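Local atomic coordinates of nuclear import protein MOG1 (PDB entry 1JHS), a protein that binds the GTPase Ran (Gsp1 in yeast) and takes part in nuclear protein import and poly(A)+ mRNA export. Residues I22-L27 and Q34-N39; A121-I126 and V146-E151. The protein carries 1 engineered substitution. One frame throughout, in Å; residues are numbered along the deposited sequence.

Interaction 1 (I22-L27 and Q34-N39). Engineered in segment 34-39: Ala35 (natural residue Glu).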
ATOM      1  N   ILE A  22       5.140 -13.807  -1.767  1.00 15.50           N
ATOM      2  CA  ILE A  22       5.378 -14.630  -0.601  1.00 15.95           C
ATOM      3  C   ILE A  22       5.211 -13.845   0.693  1.00 15.64           C
ATOM      4  O   ILE A  22       5.472 -12.639   0.748  1.00 14.91           O
ATOM      5  CB  ILE A  22       6.806 -15.229  -0.640  1.00 16.85           C
ATOM      6  CG1 ILE A  22       7.090 -16.014   0.642  1.00 18.03           C
ATOM      7  CG2 ILE A  22       7.816 -14.129  -0.773  1.00 17.82           C
ATOM      8  CD1 ILE A  22       8.440 -16.714   0.618  1.00 20.05           C
ATOM      9  N   ASP A  23       4.751 -14.555   1.721  1.00 15.27           N
ATOM     10  CA  ASP A  23       4.562 -14.000   3.049  1.00 15.36           C
ATOM     11  C   ASP A  23       5.971 -13.963   3.640  1.00 15.10           C
ATOM     12  O   ASP A  23       6.560 -15.022   3.898  1.00 14.83           O
ATOM     13  CB  ASP A  23       3.657 -14.934   3.863  1.00 15.74           C
ATOM     14  CG  ASP A  23       3.474 -14.484   5.287  1.00 16.14           C
ATOM     15  OD1 ASP A  23       4.265 -13.643   5.782  1.00 17.00           O
ATOM     16  OD2 ASP A  23       2.531 -15.007   5.924  1.00 17.34           O
ATOM     17  N   ALA A  24       6.516 -12.761   3.843  1.00 14.38           N
ATOM     18  CA  ALA A  24       7.868 -12.654   4.362  1.00 14.61           C
ATOM     19  C   ALA A  24       8.048 -13.283   5.737  1.00 14.90           C
ATOM     20  O   ALA A  24       9.160 -13.682   6.080  1.00 15.01           O
ATOM     21  CB  ALA A  24       8.326 -11.182   4.385  1.00 14.31           C
ATOM     22  N   SER A  25       6.979 -13.367   6.532  1.00 15.47           N
ATOM     23  CA  SER A  25       7.134 -13.958   7.864  1.00 16.46           C
ATOM     24  C   SER A  25       7.380 -15.465   7.808  1.00 17.16           C
ATOM     25  O   SER A  25       7.655 -16.083   8.835  1.00 17.67           O
ATOM     26  CB  SER A  25       5.942 -13.620   8.794  1.00 15.71           C
ATOM     27  OG  SER A  25       4.722 -14.203   8.359  1.00 16.25           O
ATOM     28  N   THR A  26       7.312 -16.069   6.626  1.00 18.18           N
ATOM     29  CA  THR A  26       7.598 -17.496   6.537  1.00 19.12           C
ATOM     30  C   THR A  26       9.110 -17.680   6.467  1.00 19.83           C
ATOM     31  O   THR A  26       9.608 -18.797   6.528  1.00 19.85           O
ATOM     32  CB  THR A  26       6.971 -18.160   5.296  1.00 19.09           C
ATOM     33  OG1 THR A  26       7.462 -17.543   4.090  1.00 18.66           O
ATOM     34  CG2 THR A  26       5.457 -18.056   5.375  1.00 19.23           C
ATOM     35  N   LEU A  27       9.840 -16.575   6.359  1.00 20.04           N
ATOM     36  CA  LEU A  27      11.292 -16.642   6.247  1.00 20.69           C
ATOM     37  C   LEU A  27      12.002 -15.743   7.248  1.00 21.21           C
ATOM     38  O   LEU A  27      13.167 -15.954   7.549  1.00 21.22           O
ATOM     39  CB  LEU A  27      11.719 -16.228   4.839  1.00 21.17           C
ATOM     40  CG  LEU A  27      11.128 -17.057   3.693  1.00 21.53           C
ATOM     41  CD1 LEU A  27      11.332 -16.343   2.361  1.00 21.82           C
ATOM     42  CD2 LEU A  27      11.782 -18.440   3.678  1.00 21.72           C
ATOM     43  N   GLN A  34       2.411  -5.981  11.866  1.00 14.31           N
ATOM     44  CA  GLN A  34       2.449  -6.086  10.396  1.00 13.87           C
ATOM     45  C   GLN A  34       2.329  -7.425   9.714  1.00 13.05           C
ATOM     46  O   GLN A  34       2.663  -8.478  10.283  1.00 12.08           O
ATOM     47  CB  GLN A  34       3.759  -5.478   9.865  1.00 14.47           C
ATOM     48  CG  GLN A  34       3.955  -4.002  10.130  1.00 15.94           C
ATOM     49  CD  GLN A  34       5.251  -3.460   9.532  1.00 16.43           C
ATOM     50  OE1 GLN A  34       6.105  -4.220   9.060  1.00 16.57           O
ATOM     51  NE2 GLN A  34       5.404  -2.139   9.559  1.00 16.68           N
ATOM     52  N   ALA A  35       1.845  -7.364   8.469  1.00 12.38           N
ATOM     53  CA  ALA A  35       1.791  -8.514   7.582  1.00 11.81           C
ATOM     54  C   ALA A  35       2.617  -7.979   6.377  1.00 11.52           C
ATOM     55  O   ALA A  35       2.403  -6.849   5.934  1.00 11.66           O
ATOM     56  CB  ALA A  35       0.344  -8.832   7.179  1.00 12.32           C
ATOM     57  N   VAL A  36       3.589  -8.750   5.898  1.00 10.80           N
ATOM     58  CA  VAL A  36       4.471  -8.303   4.804  1.00 10.46           C
ATOM     59  C   VAL A  36       4.539  -9.336   3.691  1.00 10.07           C
ATOM     60  O   VAL A  36       4.852 -10.505   3.952  1.00  9.82           O
ATOM     61  CB  VAL A  36       5.922  -8.087   5.332  1.00 10.38           C
ATOM     62  CG1 VAL A  36       6.848  -7.622   4.204  1.00 10.30           C
ATOM     63  CG2 VAL A  36       5.899  -7.064   6.507  1.00 10.27           C
ATOM     64  N   TYR A  37       4.256  -8.909   2.459  1.00  9.51           N
ATOM     65  CA  TYR A  37       4.338  -9.809   1.298  1.00 10.14           C
ATOM     66  C   TYR A  37       5.282  -9.196   0.273  1.00  9.86           C
ATOM     67  O   TYR A  37       5.259  -7.969   0.070  1.00  9.30           O
ATOM     68  CB  TYR A  37       2.961  -9.985   0.646  1.00 10.85           C
ATOM     69  CG  TYR A  37       2.061 -10.887   1.437  1.00 11.79           C
ATOM     70  CD1 TYR A  37       1.421 -10.425   2.584  1.00 12.33           C
ATOM     71  CD2 TYR A  37       1.936 -12.241   1.102  1.00 12.35           C
ATOM     72  CE1 TYR A  37       0.685 -11.290   3.395  1.00 13.20           C
ATOM     73  CE2 TYR A  37       1.200 -13.122   1.909  1.00 13.15           C
ATOM     74  CZ  TYR A  37       0.585 -12.627   3.055  1.00 13.48           C
ATOM     75  OH  TYR A  37      -0.129 -13.470   3.879  1.00 14.85           O
ATOM     76  N   VAL A  38       6.124 -10.011  -0.355  1.00  9.84           N
ATOM     77  CA  VAL A  38       7.017  -9.466  -1.399  1.00  9.94           C
ATOM     78  C   VAL A  38       6.865 -10.261  -2.692  1.00  9.98           C
ATOM     79  O   VAL A  38       6.601 -11.483  -2.676  1.00  9.27           O
ATOM     80  CB  VAL A  38       8.531  -9.490  -1.023  1.00 10.13           C
ATOM     81  CG1 VAL A  38       8.817  -8.524   0.132  1.00 10.07           C
ATOM     82  CG2 VAL A  38       8.974 -10.923  -0.700  1.00 10.22           C
ATOM     83  N   ASN A  39       7.001  -9.556  -3.812  1.00 10.32           N
ATOM     84  CA  ASN A  39       6.856 -10.188  -5.117  1.00 11.29           C
ATOM     85  C   ASN A  39       8.070 -11.113  -5.304  1.00 12.17           C
ATOM     86  O   ASN A  39       9.207 -10.627  -5.369  1.00 12.28           O
ATOM     87  CB  ASN A  39       6.856  -9.108  -6.215  1.00 10.56           C
ATOM     88  CG  ASN A  39       6.534  -9.674  -7.590  1.00 10.77           C
ATOM     89  OD1 ASN A  39       6.872 -10.826  -7.895  1.00  9.56           O
ATOM     90  ND2 ASN A  39       5.895  -8.865  -8.432  1.00 10.37           N
TER
HETATM   91  O   HOH W   1       3.877 -11.195   7.150  1.00 14.21           O
HETATM   92  O   HOH W   2       0.595 -13.268   6.458  1.00 28.01           O
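Asp23 lies across the Tyr37 ring and reaches the other strand through two waters, one for each carboxylate oxygen. Its CA sits over the ring face, 4.0 Å from the centroid of Tyr37, a CH-pi contact. With CG anti to the backbone N (chi1 176°), the carboxylate runs on past the ring toward the phenol end. One water links Asp23 OD2 to Tyr37 OH; the other donates to Asp23 OD1 and accepts from Val36 N. Asp23 OD1 also takes Ser25 N and Ser25 OG from one face of the carboxylate, the first closing an Asx turn where the strand gives way to a 3-10 turn. Cut back to an alanine here, the residue would probably break both water bridges and leave the Ser25 hydroxyl free to turn. The backbones pair antiparallel: Ile22 and Val38 exchange two hydrogen bonds, and Ala24 N reaches Val36 O at 2.8 Å. Beside them Ile22 CG2 and Val38 CG2 press tightly together at 3.4 Å. This hairpin forms one end of the large antiparallel sheet: strand 21-23 is the edge strand on this side, strand 34-39 pairs onward with strand 56-63, and Tyr37 packs on Val6 and Leu8 of strand 4-8.

Interaction 2 (A121-I126 and V146-E151)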
ATOM      1  N   ALA A 121      17.635   9.907  -7.313  1.00 18.73           N
ATOM      2  CA  ALA A 121      17.634   8.462  -7.537  1.00 17.52           C
ATOM      3  C   ALA A 121      16.275   7.976  -8.029  1.00 16.55           C
ATOM      4  O   ALA A 121      15.370   8.755  -8.308  1.00 16.45           O
ATOM      5  CB  ALA A 121      18.028   7.720  -6.235  1.00 17.57           C
ATOM      6  N   GLN A 122      16.143   6.663  -8.129  1.00 15.73           N
ATOM      7  CA  GLN A 122      14.912   6.038  -8.592  1.00 14.89           C
ATOM      8  C   GLN A 122      13.659   6.540  -7.847  1.00 14.73           C
ATOM      9  O   GLN A 122      13.691   6.727  -6.630  1.00 14.66           O
ATOM     10  CB  GLN A 122      15.055   4.525  -8.416  1.00 14.60           C
ATOM     11  CG  GLN A 122      13.788   3.728  -8.562  1.00 14.12           C
ATOM     12  CD  GLN A 122      14.055   2.258  -8.350  1.00 13.73           C
ATOM     13  OE1 GLN A 122      14.774   1.874  -7.401  1.00 13.34           O
ATOM     14  NE2 GLN A 122      13.487   1.421  -9.215  1.00 13.32           N
ATOM     15  N   THR A 123      12.569   6.736  -8.595  1.00 14.56           N
ATOM     16  CA  THR A 123      11.282   7.181  -8.037  1.00 14.54           C
ATOM     17  C   THR A 123      10.520   5.959  -7.530  1.00 13.49           C
ATOM     18  O   THR A 123      10.606   4.899  -8.123  1.00 12.80           O
ATOM     19  CB  THR A 123      10.380   7.811  -9.124  1.00 14.88           C
ATOM     20  OG1 THR A 123      11.041   8.937  -9.697  1.00 16.62           O
ATOM     21  CG2 THR A 123       9.046   8.271  -8.527  1.00 15.70           C
ATOM     22  N   VAL A 124       9.777   6.122  -6.442  1.00 12.90           N
ATOM     23  CA  VAL A 124       8.962   5.033  -5.908  1.00 12.41           C
ATOM     24  C   VAL A 124       7.535   5.576  -5.705  1.00 11.92           C
ATOM     25  O   VAL A 124       7.356   6.621  -5.073  1.00 12.36           O
ATOM     26  CB  VAL A 124       9.507   4.527  -4.541  1.00 12.30           C
ATOM     27  CG1 VAL A 124       8.567   3.437  -3.957  1.00 12.83           C
ATOM     28  CG2 VAL A 124      10.920   3.923  -4.725  1.00 12.59           C
ATOM     29  N   VAL A 125       6.540   4.907  -6.274  1.00 10.64           N
ATOM     30  CA  VAL A 125       5.151   5.320  -6.080  1.00 10.34           C
ATOM     31  C   VAL A 125       4.671   4.405  -4.967  1.00  9.69           C
ATOM     32  O   VAL A 125       5.144   3.268  -4.870  1.00  9.49           O
ATOM     33  CB  VAL A 125       4.306   5.111  -7.364  1.00 10.81           C
ATOM     34  CG1 VAL A 125       2.776   5.163  -7.031  1.00 11.11           C
ATOM     35  CG2 VAL A 125       4.631   6.242  -8.349  1.00 10.94           C
ATOM     36  N   ILE A 126       3.770   4.886  -4.113  1.00  9.34           N
ATOM     37  CA  ILE A 126       3.293   4.037  -3.033  1.00  9.39           C
ATOM     38  C   ILE A 126       1.784   4.047  -3.028  1.00  8.72           C
ATOM     39  O   ILE A 126       1.167   5.115  -3.002  1.00  9.03           O
ATOM     40  CB  ILE A 126       3.795   4.540  -1.633  1.00 10.19           C
ATOM     41  CG1 ILE A 126       5.333   4.678  -1.617  1.00 10.89           C
ATOM     42  CG2 ILE A 126       3.367   3.536  -0.540  1.00  9.43           C
ATOM     43  CD1 ILE A 126       5.856   5.523  -0.446  1.00 11.81           C
ATOM     44  N   VAL A 146       6.115   0.570  -5.168  1.00  9.36           N
ATOM     45  CA  VAL A 146       6.367   0.327  -6.574  1.00  9.41           C
ATOM     46  C   VAL A 146       7.620   1.090  -7.036  1.00  9.52           C
ATOM     47  O   VAL A 146       7.546   2.267  -7.403  1.00  9.04           O
ATOM     48  CB  VAL A 146       5.155   0.794  -7.435  1.00  9.43           C
ATOM     49  CG1 VAL A 146       5.268   0.223  -8.858  1.00  9.42           C
ATOM     50  CG2 VAL A 146       3.829   0.395  -6.741  1.00  9.34           C
ATOM     51  N   PRO A 147       8.792   0.428  -7.010  1.00  9.57           N
ATOM     52  CA  PRO A 147      10.034   1.092  -7.443  1.00  9.84           C
ATOM     53  C   PRO A 147       9.918   1.197  -8.962  1.00 10.16           C
ATOM     54  O   PRO A 147       9.911   0.172  -9.652  1.00 10.64           O
ATOM     55  CB  PRO A 147      11.145   0.116  -7.003  1.00  9.69           C
ATOM     56  CG  PRO A 147      10.452  -0.731  -5.863  1.00  9.65           C
ATOM     57  CD  PRO A 147       9.057  -0.900  -6.422  1.00  9.87           C
ATOM     58  N   LEU A 148       9.845   2.429  -9.479  1.00 10.40           N
ATOM     59  CA  LEU A 148       9.656   2.630 -10.918  1.00 11.18           C
ATOM     60  C   LEU A 148      10.899   2.455 -11.779  1.00 11.96           C
ATOM     61  O   LEU A 148      12.014   2.708 -11.335  1.00 11.68           O
ATOM     62  CB  LEU A 148       9.099   4.028 -11.212  1.00 11.00           C
ATOM     63  CG  LEU A 148       7.818   4.487 -10.509  1.00 10.80           C
ATOM     64  CD1 LEU A 148       7.359   5.826 -11.075  1.00 11.00           C
ATOM     65  CD2 LEU A 148       6.737   3.418 -10.709  1.00 10.93           C
ATOM     66  N   THR A 149      10.674   2.058 -13.030  1.00 12.75           N
ATOM     67  CA  THR A 149      11.768   1.887 -13.970  1.00 14.13           C
ATOM     68  C   THR A 149      12.065   3.309 -14.450  1.00 15.08           C
ATOM     69  O   THR A 149      11.310   4.241 -14.160  1.00 14.61           O
ATOM     70  CB  THR A 149      11.335   1.051 -15.200  1.00 13.88           C
ATOM     71  OG1 THR A 149      10.287   1.744 -15.890  1.00 13.30           O
ATOM     72  CG2 THR A 149      10.824  -0.323 -14.793  1.00 13.35           C
ATOM     73  N   LYS A 150      13.172   3.483 -15.165  1.00 16.89           N
ATOM     74  CA  LYS A 150      13.513   4.803 -15.702  1.00 18.57           C
ATOM     75  C   LYS A 150      12.373   5.281 -16.609  1.00 19.24           C
ATOM     76  O   LYS A 150      11.980   6.453 -16.589  1.00 19.32           O
ATOM     77  CB  LYS A 150      14.804   4.707 -16.510  1.00 19.61           C
ATOM     78  CG  LYS A 150      15.205   6.001 -17.264  1.00 21.51           C
ATOM     79  CD  LYS A 150      16.461   5.725 -18.133  1.00 22.91           C
ATOM     80  CE  LYS A 150      17.141   7.001 -18.647  1.00 23.63           C
ATOM     81  NZ  LYS A 150      18.390   6.608 -19.420  1.00 24.94           N
ATOM     82  N   GLU A 151      11.843   4.363 -17.403  1.00 20.16           N
ATOM     83  CA  GLU A 151      10.762   4.686 -18.331  1.00 21.32           C
ATOM     84  C   GLU A 151       9.494   5.143 -17.600  1.00 21.06           C
ATOM     85  O   GLU A 151       8.869   6.143 -17.979  1.00 20.67           O
ATOM     86  CB  GLU A 151      10.446   3.465 -19.191  1.00 23.01           C
ATOM     87  CG  GLU A 151       9.314   3.676 -20.168  1.00 25.94           C
ATOM     88  CD  GLU A 151       9.812   3.896 -21.586  1.00 27.77           C
ATOM     89  OE1 GLU A 151      10.845   4.601 -21.754  1.00 29.59           O
ATOM     90  OE2 GLU A 151       9.174   3.368 -22.535  1.00 29.52           O
TER
HETATM   91  O   HOH W   3      12.811   5.564 -11.362  1.00 23.98           O
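Val125 and Val146 form an antiparallel hydrogen-bonded pair, each N bonded to the other's O, with Val146 N to Val125 O at 2.9 Å. Val124 faces Pro147 in the next, non-hydrogen-bonded pair, so the proline, which has no N-H to give, costs no bond between the two strands. The ladder outlasts the strands by one rung, Leu148 N donating to Thr123 O at 2.9 Å. Gln122 then reaches over with its side chain. Its first torsion (chi1 167°) swings CG to the side opposite the backbone N, and the extended chain carries NE2 to Leu148 O. That bond, 2.9 Å from Gln122 NE2 to Leu148 O, is nearly straight. The acceptor lies in the plane of the Gln122 amide, yet NE2 stands well above the carbonyl plane of Leu148. A water donates to that same oxygen and accepts from Thr123 N. On the way, Gln122 NE2 passes Pro147 CB at 3.5 Å. Leu148 CD1 touches both Val125 CG2 and Thr123 CG2, 3.9 Å from each. These are the open ends of the hairpin of strands 124-133 and 138-147, where the chain leaves the sheet through Thr149, the N-cap of helix 150-157. Helix 163-178 covers the Val125, Val146 and Leu148 side through Cys165, Arg164 and Val168, and Arg164 also bonds to Pro147 O.

How the interactions relate
Interactions 1 and 2 each join two neighbouring antiparallel strands of the same seven-stranded sheet, but they share no strand. The hairpin of interaction 1 lies at an edge and that of interaction 2 inside, with strand 56-63 between strands 34-39 and 138-147. Their centres are about 21 Å apart and they do not touch. Interaction 1 is a surface contact, where an aspartate joins its neighbour through water and an aromatic face; interaction 2 is partly buried, with Val125, Val146 and Leu148 against helix 163-178 and an amide and a water at its exposed end. In both, backbone pairing runs on past a strand end: into a 3-10 turn in 22-27, toward a helix in 146-151.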